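Local coordinates for protein CaaX farnesyltransferase alpha subunit Ram2 (Aspergillus fumigatus, PDB 4L9P) that forms the helical alpha subunit of a protein farnesyltransferase and, with its beta subunit, probably attaches isoprenoid groups to CAAX-motif proteins, at residues K230-V235 and V268-G273; S260-A265 and S304-W309; M330-K335 and Y348-I353. The protein carries 1 engineered substitution. All blocks are in the same frame, centred on the assembly; numbering follows the deposited sequence. Where two conformers were deposited one is given.

Contact 1. Residues K230-V235 and V268-G273; sequences KGRLPV and VLQAAG
Arg-232 crosses Gln-270 at about a right angle where the loop after helix 197-208 runs over the end of helix 259-272. The CA–CB bond of Arg-232 points away from the helix; from CG on, bends at chi2 and chi3 bring the chain back to it. CG lies 4.0 Å from Gln-270 O, CD is closer to the same oxygen, and NE gives it a weak hydrogen bond, short at 2.7 Å but strongly bent (124°). NE also brushes CA of Gly-273. At the tip, the Gln-270 amide carbon CD lies 3.4 Å above one guanidinium face, toward its rim, with the two planes 47° apart; NH1 pairs with Glu-229 in a salt bridge. The helix ends here in a Schellman motif, with Gly-273 at positive phi and Gly-273 N bonded back to Gln-270 O, the carbonyl that NE also meets. Gln-270 NE2 donates to Lys-230 O at 2.9 Å, nearly straight and in the plane of its own amide, although it comes from above the carbonyl plane, and it also bonds to Ser-228 O. Further along, Leu-233 N bonds to Ala-271 O at 2.9 Å, and a water donates to both that oxygen and Leu-233 O. Leu-233 CG rests 3.9 Å from Ala-271 CB. Lys-230 NZ hydrogen-bonds to Gln-296, Ser-293 and Tyr-335 of the beta subunit chain.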
ATOM      1  N   LYS A 230       6.984 -20.762  -5.865  1.00 11.98           N
ATOM      2  CA  LYS A 230       7.216 -19.464  -6.503  1.00  9.61           C
ATOM      3  C   LYS A 230       8.647 -19.036  -6.183  1.00  9.85           C
ATOM      4  O   LYS A 230       9.076 -19.085  -5.015  1.00 11.27           O
ATOM      5  CB  LYS A 230       6.168 -18.422  -6.002  1.00  9.71           C
ATOM      6  CG  LYS A 230       6.202 -17.179  -6.870  1.00  9.75           C
ATOM      7  CD  LYS A 230       5.243 -16.078  -6.395  1.00  9.40           C
ATOM      8  CE  LYS A 230       3.799 -16.476  -6.404  1.00  8.73           C
ATOM      9  NZ  LYS A 230       2.944 -15.269  -6.017  1.00  6.15           N
ATOM     10  N   GLY A 231       9.385 -18.615  -7.205  1.00  9.35           N
ATOM     11  CA  GLY A 231      10.761 -18.203  -7.061  1.00  9.16           C
ATOM     12  C   GLY A 231      11.753 -19.225  -7.620  1.00 10.20           C
ATOM     13  O   GLY A 231      12.877 -18.843  -7.937  1.00 10.89           O
ATOM     14  N   ARG A 232      11.378 -20.507  -7.710  1.00 11.34           N
ATOM     15  CA  ARG A 232      12.313 -21.532  -8.208  1.00 12.19           C
ATOM     16  C   ARG A 232      12.840 -21.240  -9.599  1.00 12.03           C
ATOM     17  O   ARG A 232      12.066 -21.013 -10.533  1.00 12.75           O
ATOM     18  CB  ARG A 232      11.588 -22.876  -8.272  1.00 16.37           C
ATOM     19  CG  ARG A 232      11.262 -23.410  -6.945  1.00 21.86           C
ATOM     20  CD  ARG A 232      12.302 -24.417  -6.611  1.00 28.26           C
ATOM     21  NE  ARG A 232      12.919 -24.091  -5.348  1.00 32.55           N
ATOM     22  CZ  ARG A 232      12.395 -24.378  -4.164  1.00 33.81           C
ATOM     23  NH1 ARG A 232      11.217 -25.011  -4.057  1.00 34.78           N
ATOM     24  NH2 ARG A 232      13.073 -24.035  -3.086  1.00 34.71           N
ATOM     25  N   LEU A 233      14.167 -21.225  -9.728  1.00 12.67           N
ATOM     26  CA  LEU A 233      14.814 -20.985 -11.023  1.00 14.27           C
ATOM     27  C   LEU A 233      14.699 -22.238 -11.883  1.00 16.60           C
ATOM     28  O   LEU A 233      14.848 -23.344 -11.369  1.00 16.75           O
ATOM     29  CB  LEU A 233      16.322 -20.738 -10.840  1.00 14.49           C
ATOM     30  CG  LEU A 233      16.699 -19.495 -10.028  1.00 15.16           C
ATOM     31  CD1 LEU A 233      18.144 -19.498  -9.510  1.00 15.75           C
ATOM     32  CD2 LEU A 233      16.521 -18.250 -10.869  1.00 17.07           C
ATOM     33  N   PRO A 234      14.469 -22.068 -13.192  1.00 19.12           N
ATOM     34  CA  PRO A 234      14.467 -23.193 -14.128  1.00 21.24           C
ATOM     35  C   PRO A 234      15.858 -23.827 -14.225  1.00 22.77           C
ATOM     36  O   PRO A 234      15.984 -25.043 -14.428  1.00 25.10           O
ATOM     37  CB  PRO A 234      14.148 -22.539 -15.487  1.00 22.10           C
ATOM     38  CG  PRO A 234      13.804 -21.154 -15.247  1.00 23.74           C
ATOM     39  CD  PRO A 234      14.088 -20.794 -13.828  1.00 21.25           C
ATOM     40  N   VAL A 235      16.896 -23.006 -14.128  1.00 22.99           N
ATOM     41  CA  VAL A 235      18.271 -23.494 -14.272  1.00 24.40           C
ATOM     42  C   VAL A 235      19.047 -22.717 -13.232  1.00 23.79           C
ATOM     43  O   VAL A 235      18.908 -21.504 -13.152  1.00 24.15           O
ATOM     44  CB  VAL A 235      18.903 -23.184 -15.634  1.00 26.86           C
ATOM     45  CG1 VAL A 235      20.331 -23.710 -15.666  1.00 27.40           C
ATOM     46  CG2 VAL A 235      18.131 -23.857 -16.762  1.00 28.48           C
ATOM     47  N   VAL A 268      17.356 -16.510  -1.858  1.00  8.97           N
ATOM     48  CA  VAL A 268      18.344 -17.210  -2.700  1.00 10.11           C
ATOM     49  C   VAL A 268      18.207 -18.715  -2.603  1.00 10.46           C
ATOM     50  O   VAL A 268      18.232 -19.414  -3.630  1.00 10.57           O
ATOM     51  CB  VAL A 268      19.762 -16.811  -2.293  1.00 10.25           C
ATOM     52  CG1 VAL A 268      20.817 -17.656  -3.073  1.00 11.55           C
ATOM     53  CG2 VAL A 268      19.968 -15.292  -2.531  1.00 10.45           C
ATOM     54  N   LEU A 269      18.030 -19.218  -1.371  1.00 10.60           N
ATOM     55  CA  LEU A 269      17.886 -20.691  -1.198  1.00 11.01           C
ATOM     56  C   LEU A 269      16.620 -21.185  -1.893  1.00 11.66           C
ATOM     57  O   LEU A 269      16.633 -22.224  -2.541  1.00 12.59           O
ATOM     58  CB  LEU A 269      17.936 -21.095   0.278  1.00 11.45           C
ATOM     59  CG  LEU A 269      19.305 -20.823   0.924  1.00 11.90           C
ATOM     60  CD1 LEU A 269      19.211 -20.892   2.466  1.00 13.54           C
ATOM     61  CD2 LEU A 269      20.329 -21.845   0.455  1.00 11.68           C
ATOM     62  N   GLN A 270      15.515 -20.446  -1.759  1.00 10.80           N
ATOM     63  CA  GLN A 270      14.294 -20.838  -2.501  1.00 11.75           C
ATOM     64  C   GLN A 270      14.523 -20.847  -4.010  1.00 12.68           C
ATOM     65  O   GLN A 270      14.099 -21.782  -4.715  1.00 14.44           O
ATOM     66  CB  GLN A 270      13.155 -19.869  -2.166  1.00 11.89           C
ATOM     67  CG  GLN A 270      11.875 -20.014  -3.036  1.00 12.35           C
ATOM     68  CD  GLN A 270      11.031 -21.246  -2.678  1.00 15.11           C
ATOM     69  OE1 GLN A 270      11.417 -22.091  -1.839  1.00 16.92           O
ATOM     70  NE2 GLN A 270       9.878 -21.360  -3.337  1.00 16.30           N
ATOM     71  N   ALA A 271      15.166 -19.801  -4.520  1.00 11.65           N
ATOM     72  CA  ALA A 271      15.424 -19.752  -5.969  1.00 12.22           C
ATOM     73  C   ALA A 271      16.247 -20.949  -6.418  1.00 13.39           C
ATOM     74  O   ALA A 271      15.981 -21.565  -7.505  1.00 14.38           O
ATOM     75  CB  ALA A 271      16.162 -18.430  -6.312  1.00 11.88           C
ATOM     76  N   ALA A 272      17.247 -21.291  -5.612  1.00 12.88           N
ATOM     77  CA  ALA A 272      18.182 -22.364  -5.970  1.00 13.94           C
ATOM     78  C   ALA A 272      17.641 -23.788  -5.691  1.00 15.23           C
ATOM     79  O   ALA A 272      18.267 -24.789  -6.095  1.00 17.53           O
ATOM     80  CB  ALA A 272      19.495 -22.161  -5.223  1.00 14.89           C
ATOM     81  N   GLY A 273      16.513 -23.904  -4.963  1.00 15.10           N
ATOM     82  CA  GLY A 273      16.040 -25.247  -4.632  1.00 16.02           C
ATOM     83  C   GLY A 273      16.870 -25.903  -3.550  1.00 16.91           C
ATOM     84  O   GLY A 273      16.967 -27.144  -3.468  1.00 19.51           O
TER
HETATM   85  O   HOH W   1      15.451 -24.170  -8.728  1.00 29.07           O

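Contact 2. Residues S260-A265 and S304-W309; sequences SPWSYA and SHAIEW
Trp-262 and His-305 both turn CG anti to the carbonyl carbon, whereas Trp-309 places CG anti to its backbone N (chi1 -165°), and the three rings gather between helices 259-272 and 304-317. His-305 CB stands 3.3 Å from the centroid of the Trp-262 five-membered ring, almost on the ring normal, a CH-pi contact over the face. The imidazole leans past Trp-262 CD1 with its plane oblique to the pyrrole. Ala-306 continues over the same face toward the six-membered ring, its CB 3.9 Å from Trp-262 CH2. Trp-309 comes instead to the edge of Trp-262, CE3 to CE3 at 3.5 Å, with the two six-membered rings inclined at 59°; its CH2 then reaches Ala-265 CB at 4.0 Å. This aromatic cluster joins two helices that run roughly parallel, 26° apart. Trp-279 stacks on Trp-309. Three ring nitrogens bond to backbone carbonyls beyond the two segments: Trp-262 NE1 to Pro-256, His-305 NE2 to Glu-257 and Trp-309 NE1 to Leu-276. Carbon thus makes the contact between the helices, while these three buried nitrogens are satisfied by bonds that should limit rotation of the rings.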
ATOM      1  N   SER A 260      17.268  -7.767   6.661  1.00  5.98           N
ATOM      2  CA  SER A 260      17.326  -7.787   5.179  1.00  6.04           C
ATOM      3  C   SER A 260      18.183  -8.904   4.563  1.00  6.50           C
ATOM      4  O   SER A 260      17.699  -9.587   3.687  1.00  6.60           O
ATOM      5  CB  SER A 260      17.761  -6.413   4.630  1.00  6.39           C
ATOM      6  OG  SER A 260      16.777  -5.420   4.960  1.00  5.79           O
ATOM      7  N   PRO A 261      19.448  -9.088   5.018  1.00  7.07           N
ATOM      8  CA  PRO A 261      20.260 -10.162   4.403  1.00  6.92           C
ATOM      9  C   PRO A 261      19.740 -11.558   4.753  1.00  7.39           C
ATOM     10  O   PRO A 261      19.952 -12.455   3.959  1.00  7.90           O
ATOM     11  CB  PRO A 261      21.666  -9.973   5.013  1.00  6.81           C
ATOM     12  CG  PRO A 261      21.421  -9.207   6.332  1.00  7.05           C
ATOM     13  CD  PRO A 261      20.274  -8.240   5.914  1.00  6.97           C
ATOM     14  N   TRP A 262      19.096 -11.734   5.907  1.00  6.88           N
ATOM     15  CA  TRP A 262      18.514 -13.044   6.230  1.00  6.90           C
ATOM     16  C   TRP A 262      17.378 -13.337   5.260  1.00  7.24           C
ATOM     17  O   TRP A 262      17.242 -14.467   4.756  1.00  7.90           O
ATOM     18  CB  TRP A 262      17.990 -13.082   7.667  1.00  7.70           C
ATOM     19  CG  TRP A 262      19.077 -13.060   8.709  1.00  8.65           C
ATOM     20  CD1 TRP A 262      19.503 -11.975   9.407  1.00  8.71           C
ATOM     21  CD2 TRP A 262      19.778 -14.188   9.245  1.00  8.92           C
ATOM     22  NE1 TRP A 262      20.465 -12.346  10.346  1.00  9.14           N
ATOM     23  CE2 TRP A 262      20.661 -13.698  10.248  1.00  9.02           C
ATOM     24  CE3 TRP A 262      19.767 -15.573   8.963  1.00  9.88           C
ATOM     25  CZ2 TRP A 262      21.504 -14.561  11.003  1.00  9.53           C
ATOM     26  CZ3 TRP A 262      20.649 -16.426   9.687  1.00 11.15           C
ATOM     27  CH2 TRP A 262      21.468 -15.909  10.713  1.00 10.91           C
ATOM     28  N   SER A 263      16.532 -12.335   4.997  1.00  6.51           N
ATOM     29  CA  SER A 263      15.426 -12.527   4.052  1.00  6.70           C
ATOM     30  C   SER A 263      15.988 -12.751   2.644  1.00  6.44           C
ATOM     31  O   SER A 263      15.469 -13.566   1.892  1.00  7.23           O
ATOM     32  CB  SER A 263      14.504 -11.321   4.069  1.00  8.51           C
ATOM     33  OG  SER A 263      13.938 -11.174   5.383  1.00 11.05           O
ATOM     34  N   TYR A 264      17.028 -12.022   2.277  1.00  6.79           N
ATOM     35  CA  TYR A 264      17.630 -12.206   0.946  1.00  7.01           C
ATOM     36  C   TYR A 264      18.146 -13.652   0.834  1.00  7.31           C
ATOM     37  O   TYR A 264      17.878 -14.349  -0.165  1.00  7.59           O
ATOM     38  CB  TYR A 264      18.758 -11.193   0.786  1.00  7.22           C
ATOM     39  CG  TYR A 264      19.449 -11.276  -0.533  1.00  6.64           C
ATOM     40  CD1 TYR A 264      18.849 -10.697  -1.669  1.00  7.97           C
ATOM     41  CD2 TYR A 264      20.672 -11.938  -0.680  1.00  8.02           C
ATOM     42  CE1 TYR A 264      19.471 -10.784  -2.899  1.00  7.97           C
ATOM     43  CE2 TYR A 264      21.326 -12.038  -1.932  1.00  7.52           C
ATOM     44  CZ  TYR A 264      20.708 -11.460  -3.029  1.00  7.76           C
ATOM     45  OH  TYR A 264      21.289 -11.536  -4.286  1.00  9.21           O
ATOM     46  N   ALA A 265      18.828 -14.150   1.856  1.00  7.20           N
ATOM     47  CA  ALA A 265      19.343 -15.528   1.796  1.00  7.67           C
ATOM     48  C   ALA A 265      18.238 -16.567   1.695  1.00  8.03           C
ATOM     49  O   ALA A 265      18.365 -17.543   0.946  1.00  9.81           O
ATOM     50  CB  ALA A 265      20.244 -15.847   3.021  1.00  8.72           C
ATOM     51  N   SER A 304      17.726 -12.561  16.392  1.00 11.11           N
ATOM     52  CA  SER A 304      16.424 -13.232  16.406  1.00 12.28           C
ATOM     53  C   SER A 304      16.175 -13.989  15.092  1.00 12.61           C
ATOM     54  O   SER A 304      15.467 -15.018  15.047  1.00 12.12           O
ATOM     55  CB  SER A 304      15.308 -12.232  16.690  1.00 12.94           C
ATOM     56  OG  SER A 304      15.230 -11.271  15.641  1.00 13.58           O
ATOM     57  N   HIS A 305      16.755 -13.471  13.997  1.00 11.86           N
ATOM     58  CA  HIS A 305      16.618 -14.143  12.717  1.00 11.69           C
ATOM     59  C   HIS A 305      17.245 -15.516  12.701  1.00 10.88           C
ATOM     60  O   HIS A 305      16.763 -16.429  12.014  1.00 11.19           O
ATOM     61  CB  HIS A 305      17.242 -13.247  11.594  1.00 10.95           C
ATOM     62  CG  HIS A 305      16.762 -11.839  11.731  1.00 11.25           C
ATOM     63  ND1 HIS A 305      15.421 -11.530  11.631  1.00 12.61           N
ATOM     64  CD2 HIS A 305      17.398 -10.695  12.080  1.00 11.16           C
ATOM     65  CE1 HIS A 305      15.264 -10.250  11.889  1.00 12.19           C
ATOM     66  NE2 HIS A 305      16.438  -9.714  12.162  1.00 11.70           N
ATOM     67  N   ALA A 306      18.345 -15.667  13.447  1.00 10.19           N
ATOM     68  CA  ALA A 306      19.001 -16.974  13.584  1.00 11.51           C
ATOM     69  C   ALA A 306      18.089 -17.947  14.305  1.00 12.56           C
ATOM     70  O   ALA A 306      18.008 -19.094  13.912  1.00 12.40           O
ATOM     71  CB  ALA A 306      20.302 -16.806  14.282  1.00 12.71           C
ATOM     72  N   ILE A 307      17.366 -17.467  15.315  1.00 12.02           N
ATOM     73  CA  ILE A 307      16.444 -18.354  16.040  1.00 12.76           C
ATOM     74  C   ILE A 307      15.303 -18.768  15.109  1.00 13.42           C
ATOM     75  O   ILE A 307      14.912 -19.970  15.075  1.00 14.84           O
ATOM     76  CB  ILE A 307      15.848 -17.655  17.297  1.00 12.69           C
ATOM     77  CG1 ILE A 307      16.952 -17.202  18.253  1.00 15.47           C
ATOM     78  CG2 ILE A 307      14.832 -18.545  18.024  1.00 12.96           C
ATOM     79  CD1 ILE A 307      16.400 -16.427  19.427  1.00 18.10           C
ATOM     80  N   GLU A 308      14.746 -17.821  14.321  1.00 12.54           N
ATOM     81  CA  GLU A 308      13.654 -18.200  13.416  1.00 14.26           C
ATOM     82  C   GLU A 308      14.140 -19.156  12.333  1.00 14.25           C
ATOM     83  O   GLU A 308      13.434 -20.096  11.934  1.00 15.65           O
ATOM     84  CB  GLU A 308      13.126 -16.950  12.769  1.00 15.37           C
ATOM     85  CG  GLU A 308      11.911 -17.249  11.882  1.00 17.98           C
ATOM     86  CD  GLU A 308      11.473 -15.974  11.210  1.00 21.17           C
ATOM     87  OE1 GLU A 308      12.306 -15.010  11.195  1.00 22.95           O
ATOM     88  OE2 GLU A 308      10.333 -15.909  10.695  1.00 21.87           O
ATOM     89  N   TRP A 309      15.374 -18.944  11.876  1.00 12.01           N
ATOM     90  CA  TRP A 309      15.962 -19.846  10.886  1.00 12.59           C
ATOM     91  C   TRP A 309      16.042 -21.263  11.442  1.00 13.93           C
ATOM     92  O   TRP A 309      15.648 -22.243  10.769  1.00 15.31           O
ATOM     93  CB  TRP A 309      17.366 -19.357  10.531  1.00 13.03           C
ATOM     94  CG  TRP A 309      17.923 -19.975   9.302  1.00 12.76           C
ATOM     95  CD1 TRP A 309      18.387 -21.247   9.153  1.00 13.21           C
ATOM     96  CD2 TRP A 309      18.066 -19.335   8.035  1.00 11.93           C
ATOM     97  NE1 TRP A 309      18.831 -21.432   7.855  1.00 14.09           N
ATOM     98  CE2 TRP A 309      18.627 -20.271   7.148  1.00 13.00           C
ATOM     99  CE3 TRP A 309      17.766 -18.036   7.565  1.00 11.79           C
ATOM    100  CZ2 TRP A 309      18.906 -19.957   5.815  1.00 12.14           C
ATOM    101  CZ3 TRP A 309      18.048 -17.714   6.238  1.00 11.05           C
ATOM    102  CH2 TRP A 309      18.611 -18.668   5.381  1.00 11.58           C
TER

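Contact 3. Residues M330-K335 and Y348-I353; sequences MLTLLK and YRIRQI
An antiparallel helical hairpin closes the C-terminal part of the chain, and Leu-331 of helix 323-338 fills its interior against Ile-350, Ile-353 and Arg-349 of helix 343-362. Leu-331 CB lies against the stem of Ile-350, 3.7 Å from CG1. CD1 meets Ile-353 CD1 tip to tip at 3.5 Å and also reaches Arg-349 CB, 3.8 Å away, while CD2 approaches the same CB from the other prong of the leucine. With CG1 anti to the carbonyl carbon (chi1 -68°) and the chain extended at chi2, Ile-350 carries CD1 across to the first helix. There that methyl lies 4.1 Å from Thr-332 OG1, the two side chains crossing at about a right angle, and 4.3 Å from Lys-335 CD. The two helix segments run at 165° to each other with their axes 10.2 Å apart, an up-down pairing of consecutive helices in an all-helical chain. Helix 304-317 packs on the hairpin, its Ala-311 meeting Met-330 and its Ala-315 meeting Ile-353. The charged end of Arg-349 leaves the apolar seam. Arg-349 touches Leu-331 through CB, then bends at chi2 and chi3, and Ile-353 CD1 lies over one face of its guanidinium, toward the rim. NH1 bonds to Gln-352 OE1 at 2.9 Å, close to the guanidinium plane but above the carbonyl plane of the glutamine. NH2 makes salt bridges with Asp-312 and Glu-316, so the guanidinium ties helix 343-362 to helix 304-317. Lys-335 brings its methylene chain past Ile-350 and extends NZ to Glu-347, a salt bridge that links the two helices of the hairpin, and Thr-332 OG1 bonds back to Val-328 O within its own helix.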
ATOM      1  N   MET A 330      12.755 -23.051  19.970  1.00 10.07           N
ATOM      2  CA  MET A 330      13.192 -21.816  19.304  1.00 10.54           C
ATOM      3  C   MET A 330      12.027 -20.823  19.263  1.00  9.99           C
ATOM      4  O   MET A 330      12.224 -19.639  19.548  1.00 10.28           O
ATOM      5  CB  MET A 330      13.688 -22.134  17.897  1.00 11.75           C
ATOM      6  CG  MET A 330      14.936 -22.966  17.839  1.00 12.89           C
ATOM      7  SD  MET A 330      16.360 -22.184  18.670  1.00 15.73           S
ATOM      8  CE  MET A 330      16.318 -23.030  20.307  1.00 18.46           C
ATOM      9  N   LEU A 331      10.816 -21.318  18.935  1.00  8.33           N
ATOM     10  CA  LEU A 331       9.672 -20.420  18.812  1.00  9.49           C
ATOM     11  C   LEU A 331       9.269 -19.839  20.174  1.00  9.83           C
ATOM     12  O   LEU A 331       8.762 -18.720  20.282  1.00  9.76           O
ATOM     13  CB  LEU A 331       8.532 -21.158  18.134  1.00 10.94           C
ATOM     14  CG  LEU A 331       8.789 -21.432  16.631  1.00 11.16           C
ATOM     15  CD1 LEU A 331       7.862 -22.550  16.175  1.00 13.16           C
ATOM     16  CD2 LEU A 331       8.461 -20.177  15.745  1.00 10.55           C
ATOM     17  N   THR A 332       9.470 -20.643  21.231  1.00 10.11           N
ATOM     18  CA  THR A 332       9.249 -20.174  22.584  1.00 10.79           C
ATOM     19  C   THR A 332      10.237 -19.056  22.973  1.00 10.29           C
ATOM     20  O   THR A 332       9.832 -18.058  23.602  1.00 10.39           O
ATOM     21  CB  THR A 332       9.318 -21.366  23.545  1.00 11.40           C
ATOM     22  OG1 THR A 332       8.285 -22.297  23.189  1.00 12.91           O
ATOM     23  CG2 THR A 332       9.063 -20.864  24.948  1.00 11.76           C
ATOM     24  N   LEU A 333      11.504 -19.199  22.588  1.00  9.27           N
ATOM     25  CA  LEU A 333      12.431 -18.095  22.813  1.00  9.67           C
ATOM     26  C   LEU A 333      11.959 -16.804  22.116  1.00  9.59           C
ATOM     27  O   LEU A 333      12.095 -15.725  22.672  1.00 10.19           O
ATOM     28  CB  LEU A 333      13.838 -18.441  22.335  1.00 11.52           C
ATOM     29  CG  LEU A 333      14.502 -19.564  23.141  1.00 14.15           C
ATOM     30  CD1 LEU A 333      15.835 -19.976  22.517  1.00 16.47           C
ATOM     31  CD2 LEU A 333      14.749 -19.070  24.539  1.00 15.52           C
ATOM     32  N   LEU A 334      11.459 -16.926  20.881  1.00  8.67           N
ATOM     33  CA  LEU A 334      10.966 -15.756  20.148  1.00  8.04           C
ATOM     34  C   LEU A 334       9.755 -15.159  20.865  1.00  8.00           C
ATOM     35  O   LEU A 334       9.699 -13.937  21.045  1.00  8.95           O
ATOM     36  CB  LEU A 334      10.614 -16.159  18.721  1.00  7.69           C
ATOM     37  CG  LEU A 334      11.858 -16.390  17.850  1.00  8.00           C
ATOM     38  CD1 LEU A 334      11.535 -17.176  16.586  1.00 10.05           C
ATOM     39  CD2 LEU A 334      12.540 -15.023  17.422  1.00 10.17           C
ATOM     40  N   LYS A 335       8.794 -15.988  21.268  1.00  8.45           N
ATOM     41  CA  LYS A 335       7.586 -15.447  21.813  1.00 10.46           C
ATOM     42  C   LYS A 335       7.793 -14.845  23.199  1.00 10.23           C
ATOM     43  O   LYS A 335       7.099 -13.892  23.559  1.00 11.83           O
ATOM     44  CB  LYS A 335       6.460 -16.496  21.753  1.00 14.13           C
ATOM     45  CG  LYS A 335       6.371 -17.385  22.853  1.00 17.39           C
ATOM     46  CD  LYS A 335       5.174 -18.377  22.673  1.00 19.86           C
ATOM     47  CE  LYS A 335       4.896 -19.034  24.013  1.00 21.69           C
ATOM     48  NZ  LYS A 335       3.898 -20.050  23.885  1.00 22.52           N
ATOM     49  N   TYR A 348       1.099 -19.788  16.378  1.00 10.63           N
ATOM     50  CA  TYR A 348       0.496 -20.452  15.191  1.00 10.30           C
ATOM     51  C   TYR A 348       1.512 -21.471  14.606  1.00 10.09           C
ATOM     52  O   TYR A 348       1.143 -22.616  14.266  1.00 11.10           O
ATOM     53  CB  TYR A 348       0.095 -19.410  14.143  1.00 10.55           C
ATOM     54  CG  TYR A 348      -0.316 -19.955  12.812  1.00 11.93           C
ATOM     55  CD1 TYR A 348      -1.573 -20.513  12.652  1.00 13.40           C
ATOM     56  CD2 TYR A 348       0.530 -19.867  11.688  1.00 12.44           C
ATOM     57  CE1 TYR A 348      -2.000 -20.998  11.417  1.00 14.68           C
ATOM     58  CE2 TYR A 348       0.115 -20.362  10.444  1.00 14.06           C
ATOM     59  CZ  TYR A 348      -1.157 -20.908  10.307  1.00 15.38           C
ATOM     60  OH  TYR A 348      -1.581 -21.409   9.088  1.00 17.39           O
ATOM     61  N   ARG A 349       2.791 -21.084  14.513  1.00 10.82           N
ATOM     62  CA  ARG A 349       3.824 -21.999  14.027  1.00 11.86           C
ATOM     63  C   ARG A 349       3.959 -23.183  14.972  1.00 11.07           C
ATOM     64  O   ARG A 349       4.047 -24.318  14.516  1.00 12.69           O
ATOM     65  CB  ARG A 349       5.187 -21.329  13.847  1.00 11.51           C
ATOM     66  CG  ARG A 349       5.184 -20.296  12.697  1.00 12.44           C
ATOM     67  CD  ARG A 349       5.162 -21.000  11.318  1.00 14.70           C
ATOM     68  NE  ARG A 349       6.431 -21.698  11.113  1.00 16.16           N
ATOM     69  CZ  ARG A 349       6.563 -22.964  10.726  1.00 19.23           C
ATOM     70  NH1 ARG A 349       5.483 -23.745  10.518  1.00 20.02           N
ATOM     71  NH2 ARG A 349       7.792 -23.471  10.548  1.00 20.13           N
ATOM     72  N   ILE A 350       3.971 -22.932  16.284  1.00 10.77           N
ATOM     73  CA  ILE A 350       4.013 -24.050  17.270  1.00 11.93           C
ATOM     74  C   ILE A 350       2.820 -24.987  17.053  1.00 13.44           C
ATOM     75  O   ILE A 350       2.989 -26.211  17.070  1.00 13.57           O
ATOM     76  CB  ILE A 350       4.006 -23.515  18.712  1.00 11.31           C
ATOM     77  CG1 ILE A 350       5.342 -22.788  18.986  1.00 11.99           C
ATOM     78  CG2 ILE A 350       3.813 -24.674  19.710  1.00 11.69           C
ATOM     79  CD1 ILE A 350       5.413 -21.986  20.277  1.00 12.41           C
ATOM     80  N   ARG A 351       1.631 -24.456  16.814  1.00 14.20           N
ATOM     81  CA  ARG A 351       0.451 -25.307  16.606  0.53 15.33           C
ATOM     82  C   ARG A 351       0.613 -26.143  15.341  1.00 15.98           C
ATOM     83  O   ARG A 351       0.247 -27.309  15.314  1.00 17.30           O
ATOM     84  CB  ARG A 351      -0.844 -24.475  16.523  0.53 16.36           C
ATOM     85  CG  ARG A 351      -1.184 -23.763  17.829  0.53 17.50           C
ATOM     86  CD  ARG A 351      -2.667 -23.332  17.949  0.53 19.19           C
ATOM     87  NE  ARG A 351      -3.100 -22.438  16.884  0.53 19.66           N
ATOM     88  CZ  ARG A 351      -2.935 -21.112  16.894  0.53 19.05           C
ATOM     89  NH1 ARG A 351      -2.334 -20.557  17.920  0.53 18.96           N
ATOM     90  NH2 ARG A 351      -3.374 -20.345  15.874  0.53 17.97           N
ATOM     91  N   GLN A 352       1.178 -25.539  14.291  1.00 15.78           N
ATOM     92  CA  GLN A 352       1.363 -26.262  13.019  1.00 16.11           C
ATOM     93  C   GLN A 352       2.370 -27.388  13.198  1.00 16.42           C
ATOM     94  O   GLN A 352       2.144 -28.502  12.733  1.00 18.01           O
ATOM     95  CB  GLN A 352       1.930 -25.359  11.942  1.00 17.33           C
ATOM     96  CG  GLN A 352       0.962 -24.306  11.372  1.00 17.54           C
ATOM     97  CD  GLN A 352       1.555 -23.602  10.161  1.00 19.22           C
ATOM     98  OE1 GLN A 352       2.647 -23.037  10.231  1.00 19.84           O
ATOM     99  NE2 GLN A 352       0.830 -23.633   9.035  1.00 21.00           N
ATOM    100  N   ILE A 353       3.462 -27.104  13.903  1.00 15.76           N
ATOM    101  CA  ILE A 353       4.510 -28.096  14.125  1.00 17.10           C
ATOM    102  C   ILE A 353       4.005 -29.237  15.028  1.00 17.74           C
ATOM    103  O   ILE A 353       4.272 -30.438  14.806  1.00 18.79           O
ATOM    104  CB  ILE A 353       5.751 -27.450  14.757  1.00 18.26           C
ATOM    105  CG1 ILE A 353       6.356 -26.454  13.764  1.00 19.50           C
ATOM    106  CG2 ILE A 353       6.734 -28.583  15.223  1.00 17.84           C
ATOM    107  CD1 ILE A 353       7.411 -25.522  14.348  1.00 20.63           C
TER

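From the N terminus, the loop at 230-235 is the first segment, followed by helix 238-254 and then helix 259-272. Contact 1 closes this excursion on the end of helix 259-272. Contact 2 crosses it along the chain: it starts earlier on the same helix, at 260-265, and closes at 304-309. The two meet where Leu-269 CD1 packs on Trp-309 CZ2, 3.5 Å away. Contact 3 follows in series and closes the short connection between helices 323-338 and 343-362. Ile-307 CG2 of contact 2 packs on Met-330 O and Leu-334, and Ser-304 O on Leu-334, so helix 304-317 joins helix 259-272 to the C-terminal hairpin. Contacts 1 and 3 do not touch.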